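Local coordinates for interferon-inducible protein AIM2 (Mus musculus, PDB 4JBM) that senses double-stranded DNA in the cytosol through its HIN domain, the part present here, and triggers assembly of the AIM2 inflammasome, leading to pyroptosis, at residues T7-I12 with T30-T35; I12-C17 with E25-T30; P98-L103 with Y130-K135. All blocks are in the same frame, centred on the assembly; numbering follows the deposited sequence.

Interaction 1: T7-I12 with T30-T35; sequences TVLKAI and TVATET
Thr7 pairs with Ala32 at the far end of an antiparallel β hairpin, formed by strands 4-16 and 25-32 in the first of the two OB folds of the HIN domain, and the ladder toward the turn is interrupted by a classic β bulge. The Thr7-Ala32 pair is hydrogen-bonded in both directions, with Thr7 N to Ala32 O at 2.8 Å and almost straight (176°). A water spans the same end: it donates to Ala32 O and is hydrogen-bonded to Thr7 OG1, which the first torsion places beside the residue's own backbone N (chi1 -57°). Val8 and Val31 form a non-hydrogen-bonded pair whose side chains lie on the other face, where Val8 CG2 meets Val31 CG1 at 4.0 Å; Val8 also touches Phe51 and Ile57. Leu9 opens the bulge. Its backbone takes a helical-type psi (-37°), the local kink of a bulge residue, and its side chain leans toward the partner strand, so that CD2 packs on Ala32 CB at 3.6 Å; Leu9 also touches Ala94 of helix 88-95. Lys10 completes the bulge, and its chain, straight until it bends at the last torsion, leads away from Thr30 once CB has passed Thr30 CB. Both residues of the bulge face Thr30, which returns one bond through its N to Lys10 O. Its carbonyl is gripped twice: Thr30 O accepts from Leu9 N at 2.9 Å and from Lys10 N at 3.2 Å.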
# COMPACT_ATOMS: atom_id res chain seq x y z
N THR A 7 10.01 13.07 -5.37
CA THR A 7 10.66 13.01 -4.07
C THR A 7 10.15 11.75 -3.37
O THR A 7 8.95 11.54 -3.29
CB THR A 7 10.29 14.25 -3.24
OG1 THR A 7 10.64 15.44 -3.96
CG2 THR A 7 10.99 14.24 -1.89
N VAL A 8 11.06 10.93 -2.86
CA VAL A 8 10.63 9.70 -2.18
C VAL A 8 10.20 10.00 -0.74
O VAL A 8 10.93 10.62 0.02
CB VAL A 8 11.71 8.60 -2.20
CG1 VAL A 8 11.19 7.34 -1.53
CG2 VAL A 8 12.12 8.30 -3.63
N LEU A 9 9.00 9.54 -0.40
CA LEU A 9 8.36 9.78 0.89
C LEU A 9 8.41 8.57 1.81
O LEU A 9 8.56 8.72 3.03
CB LEU A 9 6.90 10.19 0.68
CG LEU A 9 6.53 11.67 0.56
CD1 LEU A 9 7.56 12.45 -0.21
CD2 LEU A 9 5.18 11.79 -0.11
N LYS A 10 8.26 7.38 1.24
CA LYS A 10 8.27 6.13 2.00
C LYS A 10 8.70 4.98 1.09
O LYS A 10 8.42 5.01 -0.11
CB LYS A 10 6.88 5.85 2.57
CG LYS A 10 6.76 4.65 3.51
CD LYS A 10 5.29 4.32 3.81
CE LYS A 10 5.15 3.24 4.86
NZ LYS A 10 5.53 1.91 4.33
N ALA A 11 9.39 3.99 1.66
CA ALA A 11 9.77 2.79 0.91
C ALA A 11 10.07 1.64 1.87
O ALA A 11 10.89 1.79 2.79
CB ALA A 11 10.98 3.07 0.02
N ILE A 12 9.40 0.51 1.68
CA ILE A 12 9.66 -0.67 2.49
C ILE A 12 10.81 -1.50 1.90
O ILE A 12 11.08 -1.43 0.70
CB ILE A 12 8.42 -1.57 2.63
CG1 ILE A 12 8.10 -2.26 1.30
CG2 ILE A 12 7.24 -0.76 3.15
CD1 ILE A 12 6.84 -3.12 1.34
N THR A 30 6.23 5.21 -1.75
CA THR A 30 5.35 6.34 -2.03
C THR A 30 6.23 7.49 -2.45
O THR A 30 7.24 7.78 -1.79
CB THR A 30 4.55 6.76 -0.80
OG1 THR A 30 3.76 5.64 -0.35
CG2 THR A 30 3.61 7.92 -1.12
N VAL A 31 5.90 8.13 -3.56
CA VAL A 31 6.70 9.26 -4.01
C VAL A 31 5.75 10.42 -4.30
O VAL A 31 4.54 10.23 -4.35
CB VAL A 31 7.53 8.90 -5.26
CG1 VAL A 31 8.42 7.69 -4.99
CG2 VAL A 31 6.63 8.65 -6.44
N ALA A 32 6.30 11.61 -4.46
CA ALA A 32 5.47 12.79 -4.65
C ALA A 32 6.13 13.82 -5.53
O ALA A 32 7.34 13.98 -5.53
CB ALA A 32 5.12 13.41 -3.30
N THR A 33 5.30 14.54 -6.27
CA THR A 33 5.76 15.73 -6.97
C THR A 33 5.35 16.91 -6.12
O THR A 33 4.96 16.74 -4.96
CB THR A 33 5.13 15.84 -8.37
OG1 THR A 33 3.70 15.81 -8.27
CG2 THR A 33 5.60 14.70 -9.23
N GLU A 34 5.43 18.11 -6.68
CA GLU A 34 5.06 19.31 -5.95
C GLU A 34 3.54 19.47 -5.85
O GLU A 34 3.06 20.36 -5.15
CB GLU A 34 5.69 20.52 -6.63
CG GLU A 34 7.17 20.69 -6.33
CD GLU A 34 7.82 21.76 -7.19
OE1 GLU A 34 7.17 22.24 -8.14
OE2 GLU A 34 8.98 22.13 -6.90
N THR A 35 2.80 18.60 -6.53
CA THR A 35 1.35 18.74 -6.60
C THR A 35 0.61 17.59 -5.96
O THR A 35 -0.43 17.79 -5.34
CB THR A 35 0.85 18.84 -8.06
OG1 THR A 35 1.97 19.00 -8.94
CG2 THR A 35 -0.12 20.00 -8.22
O HOH W 1 8.86 16.59 -5.47

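Interaction 2: I12-C17 with E25-T30; sequences INPFEC and EIFHAT
Phe15 and Ile26 form the hydrogen-bonded pair near the turn end of an antiparallel β hairpin in the first OB fold of the HIN domain. Phe15 N donates to Ile26 O at 3.2 Å, close to the direction of the C=O bond; the return bond from Ile26 N is weak. Between this pair and the bond from Ile12 N to His28 O, the first strand leaves the ladder, bowing outward through Asn13 and Pro14.

Four side chains share one choice of rotamer. In Ile12, Phe15, Ile26 and Phe27 the first torsion lies between 62° and 70°, which tucks CG1 of the isoleucines and CG of the phenylalanines between the backbone N and carbonyl carbon. For Phe15 this swings the ring along the partner strand, where CE1 comes to 4.0 Å from His28 ND1. The two rings meet edge to edge, each offering an atom near the plane of the other, and His28 ND1 is buried here with no polar partner. Phe15 also meets Phe181 edge-to-face. Phe27 takes its ring to the other face, alongside the pyrrolidine of Pro14, with Pro14 CG 3.7 Å from Phe27 CD1; Lys48 touches both.

Beyond the pair, Cys17 has SG anti to its backbone N (chi1 175°), directed to the disulfide with Cys179, which links this hairpin to the part of the chain that builds the second sheet. The half-cystine also packs on its neighbour across the hairpin, Cys17 CB lying 3.7 Å from Ile26 CG1.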
# COMPACT_ATOMS: atom_id res chain seq x y z
N ILE A 12 9.40 0.51 1.68
CA ILE A 12 9.66 -0.67 2.49
C ILE A 12 10.81 -1.50 1.90
O ILE A 12 11.08 -1.43 0.70
CB ILE A 12 8.42 -1.57 2.63
CG1 ILE A 12 8.10 -2.26 1.30
CG2 ILE A 12 7.24 -0.76 3.15
CD1 ILE A 12 6.84 -3.12 1.34
N ASN A 13 11.49 -2.27 2.75
CA ASN A 13 12.52 -3.18 2.26
C ASN A 13 11.89 -4.31 1.45
O ASN A 13 10.82 -4.81 1.80
CB ASN A 13 13.36 -3.74 3.42
CG ASN A 13 14.33 -2.72 3.99
OD1 ASN A 13 15.30 -2.33 3.34
ND2 ASN A 13 14.07 -2.29 5.22
N PRO A 14 12.57 -4.73 0.37
CA PRO A 14 12.03 -5.72 -0.56
C PRO A 14 11.71 -7.06 0.11
O PRO A 14 12.40 -7.48 1.04
CB PRO A 14 13.17 -5.90 -1.57
CG PRO A 14 13.93 -4.61 -1.52
CD PRO A 14 13.87 -4.20 -0.08
N PHE A 15 10.66 -7.70 -0.37
CA PHE A 15 10.22 -8.99 0.14
C PHE A 15 9.90 -9.84 -1.07
O PHE A 15 9.58 -9.30 -2.13
CB PHE A 15 8.97 -8.82 1.01
CG PHE A 15 7.78 -8.27 0.27
CD1 PHE A 15 7.68 -6.91 0.02
CD2 PHE A 15 6.75 -9.10 -0.16
CE1 PHE A 15 6.58 -6.38 -0.65
CE2 PHE A 15 5.64 -8.57 -0.83
CZ PHE A 15 5.56 -7.21 -1.07
N GLU A 16 9.96 -11.16 -0.92
CA GLU A 16 9.67 -12.01 -2.05
C GLU A 16 8.18 -12.00 -2.31
O GLU A 16 7.37 -12.20 -1.40
CB GLU A 16 10.15 -13.44 -1.83
CG GLU A 16 9.63 -14.39 -2.90
CD GLU A 16 10.08 -15.82 -2.69
OE1 GLU A 16 10.76 -16.10 -1.68
OE2 GLU A 16 9.75 -16.68 -3.55
N CYS A 17 7.81 -11.78 -3.57
CA CYS A 17 6.42 -11.75 -3.98
C CYS A 17 6.29 -12.66 -5.19
O CYS A 17 7.29 -13.20 -5.67
CB CYS A 17 6.03 -10.31 -4.31
SG CYS A 17 4.37 -10.11 -4.97
N GLU A 25 11.01 -10.59 -7.04
CA GLU A 25 11.26 -9.89 -5.79
C GLU A 25 10.96 -8.40 -6.01
O GLU A 25 11.51 -7.78 -6.92
CB GLU A 25 12.69 -10.12 -5.32
CG GLU A 25 13.15 -9.23 -4.18
CD GLU A 25 14.15 -9.93 -3.28
OE1 GLU A 25 14.08 -11.17 -3.17
OE2 GLU A 25 14.99 -9.23 -2.69
N ILE A 26 10.10 -7.82 -5.17
CA ILE A 26 9.65 -6.46 -5.40
C ILE A 26 9.56 -5.65 -4.12
O ILE A 26 9.69 -6.19 -3.02
CB ILE A 26 8.23 -6.42 -6.00
CG1 ILE A 26 7.21 -6.86 -4.95
CG2 ILE A 26 8.13 -7.29 -7.24
CD1 ILE A 26 5.86 -6.23 -5.15
N PHE A 27 9.33 -4.35 -4.28
CA PHE A 27 8.95 -3.53 -3.15
C PHE A 27 7.99 -2.41 -3.53
O PHE A 27 7.73 -2.18 -4.72
CB PHE A 27 10.15 -3.04 -2.33
CG PHE A 27 11.03 -2.03 -3.04
CD1 PHE A 27 12.04 -2.45 -3.89
CD2 PHE A 27 10.86 -0.67 -2.81
CE1 PHE A 27 12.86 -1.53 -4.52
CE2 PHE A 27 11.68 0.26 -3.44
CZ PHE A 27 12.68 -0.17 -4.30
N HIS A 28 7.46 -1.75 -2.50
CA HIS A 28 6.53 -0.66 -2.69
C HIS A 28 7.06 0.62 -2.05
O HIS A 28 7.72 0.59 -1.01
CB HIS A 28 5.18 -1.03 -2.08
CG HIS A 28 4.48 -2.12 -2.81
ND1 HIS A 28 4.62 -3.45 -2.48
CD2 HIS A 28 3.65 -2.08 -3.88
CE1 HIS A 28 3.89 -4.18 -3.31
NE2 HIS A 28 3.29 -3.38 -4.16
N ALA A 29 6.75 1.74 -2.69
CA ALA A 29 7.20 3.03 -2.20
C ALA A 29 6.12 4.07 -2.43
O ALA A 29 5.17 3.84 -3.17
CB ALA A 29 8.49 3.44 -2.89
N THR A 30 6.23 5.21 -1.75
CA THR A 30 5.35 6.34 -2.03
C THR A 30 6.23 7.49 -2.45
O THR A 30 7.24 7.78 -1.79
CB THR A 30 4.55 6.76 -0.80
OG1 THR A 30 3.76 5.64 -0.35
CG2 THR A 30 3.61 7.92 -1.12

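Interaction 3: P98-L103 with Y130-K135; sequences PRISKL and YGIHDK
Asp134 and Ile100 run antiparallel alongside one another, and the carboxylate thereby reaches the backbone at the start of a short helix. Asp134 OD2 accepts from Ile100 N at 2.9 Å through its syn lone pair. The carboxylate is carried there by a first torsion of 62°, which lifts CG between the backbone N and carbonyl carbon, while OD1 is hydrogen-bonded to Thr136 OG1, itself hydrogen-bonded to Ser101 N. Against OD2 lies aliphatic carbon: Ile100 CG1 is 3.3 Å from Asp134 OD2, and Ile100 CD1 runs on to His133 CA, 3.6 Å away, and to Ile132 CG1 at 4.2 Å. The contact thus joins helix 100-103 to strand 127-134 of the second OB fold in the HIN domain, with Arg99 at the N-cap position. Arg99 lies aslant Asp134. Its guanidinium lies 28° from the carboxylate plane, yet Asp134 OD2 stands well out of the guanidinium plane, so the salt bridge to NH1 (3.6 Å) is one of charge alone. NH2 is hydrogen-bonded to Thr97 O, and both Arg99 and Lys135 pack on phosphates of the bound DNA. One water donates to Pro98 O and Asp134 OD2; another accepts from Arg99 NH1 and Lys135 N.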
# COMPACT_ATOMS: atom_id res chain seq x y z
N PRO A 98 -6.70 6.19 4.40
CA PRO A 98 -7.96 6.72 3.89
C PRO A 98 -9.15 6.27 4.74
O PRO A 98 -9.10 5.19 5.33
CB PRO A 98 -8.05 6.11 2.48
CG PRO A 98 -6.63 5.74 2.11
CD PRO A 98 -6.02 5.32 3.42
N ARG A 99 -10.19 7.11 4.84
CA ARG A 99 -11.42 6.72 5.52
C ARG A 99 -12.21 5.71 4.67
O ARG A 99 -12.02 5.63 3.46
CB ARG A 99 -12.28 7.97 5.84
CG ARG A 99 -11.65 8.93 6.85
CD ARG A 99 -11.29 8.23 8.15
NE ARG A 99 -9.92 7.74 8.12
CZ ARG A 99 -9.40 6.92 9.02
NH1 ARG A 99 -10.13 6.51 10.06
NH2 ARG A 99 -8.14 6.52 8.89
N ILE A 100 -13.04 4.89 5.31
CA ILE A 100 -13.85 3.89 4.60
C ILE A 100 -14.87 4.50 3.62
O ILE A 100 -15.00 4.03 2.48
CB ILE A 100 -14.55 2.96 5.59
CG1 ILE A 100 -13.50 2.13 6.33
CG2 ILE A 100 -15.52 2.03 4.89
CD1 ILE A 100 -14.06 1.29 7.45
N SER A 101 -15.58 5.54 4.05
CA SER A 101 -16.55 6.23 3.20
C SER A 101 -15.89 6.83 1.95
O SER A 101 -16.52 6.95 0.90
CB SER A 101 -17.27 7.33 3.98
OG SER A 101 -16.37 8.36 4.37
N LYS A 102 -14.62 7.19 2.07
CA LYS A 102 -13.88 7.70 0.93
C LYS A 102 -13.51 6.53 0.03
O LYS A 102 -13.61 6.61 -1.19
CB LYS A 102 -12.63 8.44 1.39
CG LYS A 102 -11.80 9.06 0.27
CD LYS A 102 -10.43 9.54 0.79
CE LYS A 102 -10.53 10.32 2.10
NZ LYS A 102 -9.65 9.76 3.18
N LEU A 103 -13.09 5.42 0.64
CA LEU A 103 -12.66 4.26 -0.12
C LEU A 103 -13.80 3.68 -0.94
O LEU A 103 -13.58 3.11 -2.01
CB LEU A 103 -12.09 3.18 0.81
CG LEU A 103 -10.70 3.40 1.40
CD1 LEU A 103 -10.25 2.20 2.23
CD2 LEU A 103 -9.71 3.66 0.28
N TYR A 130 -11.91 -9.77 6.93
CA TYR A 130 -11.74 -8.94 8.11
C TYR A 130 -12.75 -7.81 8.07
O TYR A 130 -12.73 -6.97 7.17
CB TYR A 130 -10.32 -8.38 8.16
CG TYR A 130 -9.24 -9.43 8.35
CD1 TYR A 130 -8.85 -9.83 9.62
CD2 TYR A 130 -8.60 -10.01 7.26
CE1 TYR A 130 -7.85 -10.78 9.80
CE2 TYR A 130 -7.60 -10.95 7.43
CZ TYR A 130 -7.23 -11.34 8.70
OH TYR A 130 -6.24 -12.28 8.87
N GLY A 131 -13.64 -7.78 9.06
CA GLY A 131 -14.54 -6.66 9.18
C GLY A 131 -13.73 -5.54 9.78
O GLY A 131 -13.23 -5.65 10.89
N ILE A 132 -13.55 -4.46 9.03
CA ILE A 132 -12.82 -3.31 9.51
C ILE A 132 -13.76 -2.14 9.67
O ILE A 132 -14.82 -2.10 9.02
CB ILE A 132 -11.65 -2.92 8.59
CG1 ILE A 132 -12.16 -2.42 7.24
CG2 ILE A 132 -10.68 -4.07 8.41
CD1 ILE A 132 -11.07 -1.78 6.35
N HIS A 133 -13.38 -1.20 10.53
CA HIS A 133 -14.26 -0.07 10.82
C HIS A 133 -13.55 1.22 11.21
O HIS A 133 -12.46 1.21 11.79
CB HIS A 133 -15.27 -0.44 11.92
CG HIS A 133 -14.67 -0.53 13.29
ND1 HIS A 133 -13.94 -1.62 13.71
CD2 HIS A 133 -14.67 0.35 14.32
CE1 HIS A 133 -13.53 -1.42 14.95
NE2 HIS A 133 -13.96 -0.23 15.34
N ASP A 134 -14.19 2.34 10.86
CA ASP A 134 -13.85 3.65 11.40
C ASP A 134 -15.16 4.40 11.63
O ASP A 134 -16.23 3.78 11.62
CB ASP A 134 -12.87 4.40 10.49
CG ASP A 134 -13.42 4.68 9.09
OD1 ASP A 134 -14.66 4.79 8.93
OD2 ASP A 134 -12.62 4.78 8.14
N LYS A 135 -15.10 5.70 11.86
CA LYS A 135 -16.31 6.46 12.14
C LYS A 135 -17.19 6.72 10.91
O LYS A 135 -18.32 7.20 11.04
CB LYS A 135 -15.97 7.77 12.86
CG LYS A 135 -15.50 7.56 14.29
CD LYS A 135 -15.30 8.87 15.04
CE LYS A 135 -15.71 8.70 16.50
NZ LYS A 135 -15.16 7.45 17.09
O HOH W 2 -9.85 3.88 7.97
O HOH W 3 -12.75 7.71 11.32

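Interactions 1 and 2 hold the same two strands, 4-16 and 25-32, and share Ile12 and Thr30; interaction 2 lies nearer the hairpin turn, and the two meet where Lys10 O packs on Ala29 CB. All three contacts are partly buried, but interaction 1 is mainly a backbone ladder with modest side-chain packing, whereas interaction 2 has fewer main-chain bonds and relies on rings, branched side chains and a half-cystine. Interaction 3 touches neither, its nearest atoms about 10 Å from theirs. It joins a helix to a strand through a carboxylate, charge and water, with isoleucines on its inner side, and lies nearest the DNA, about 4 Å away by closest atoms.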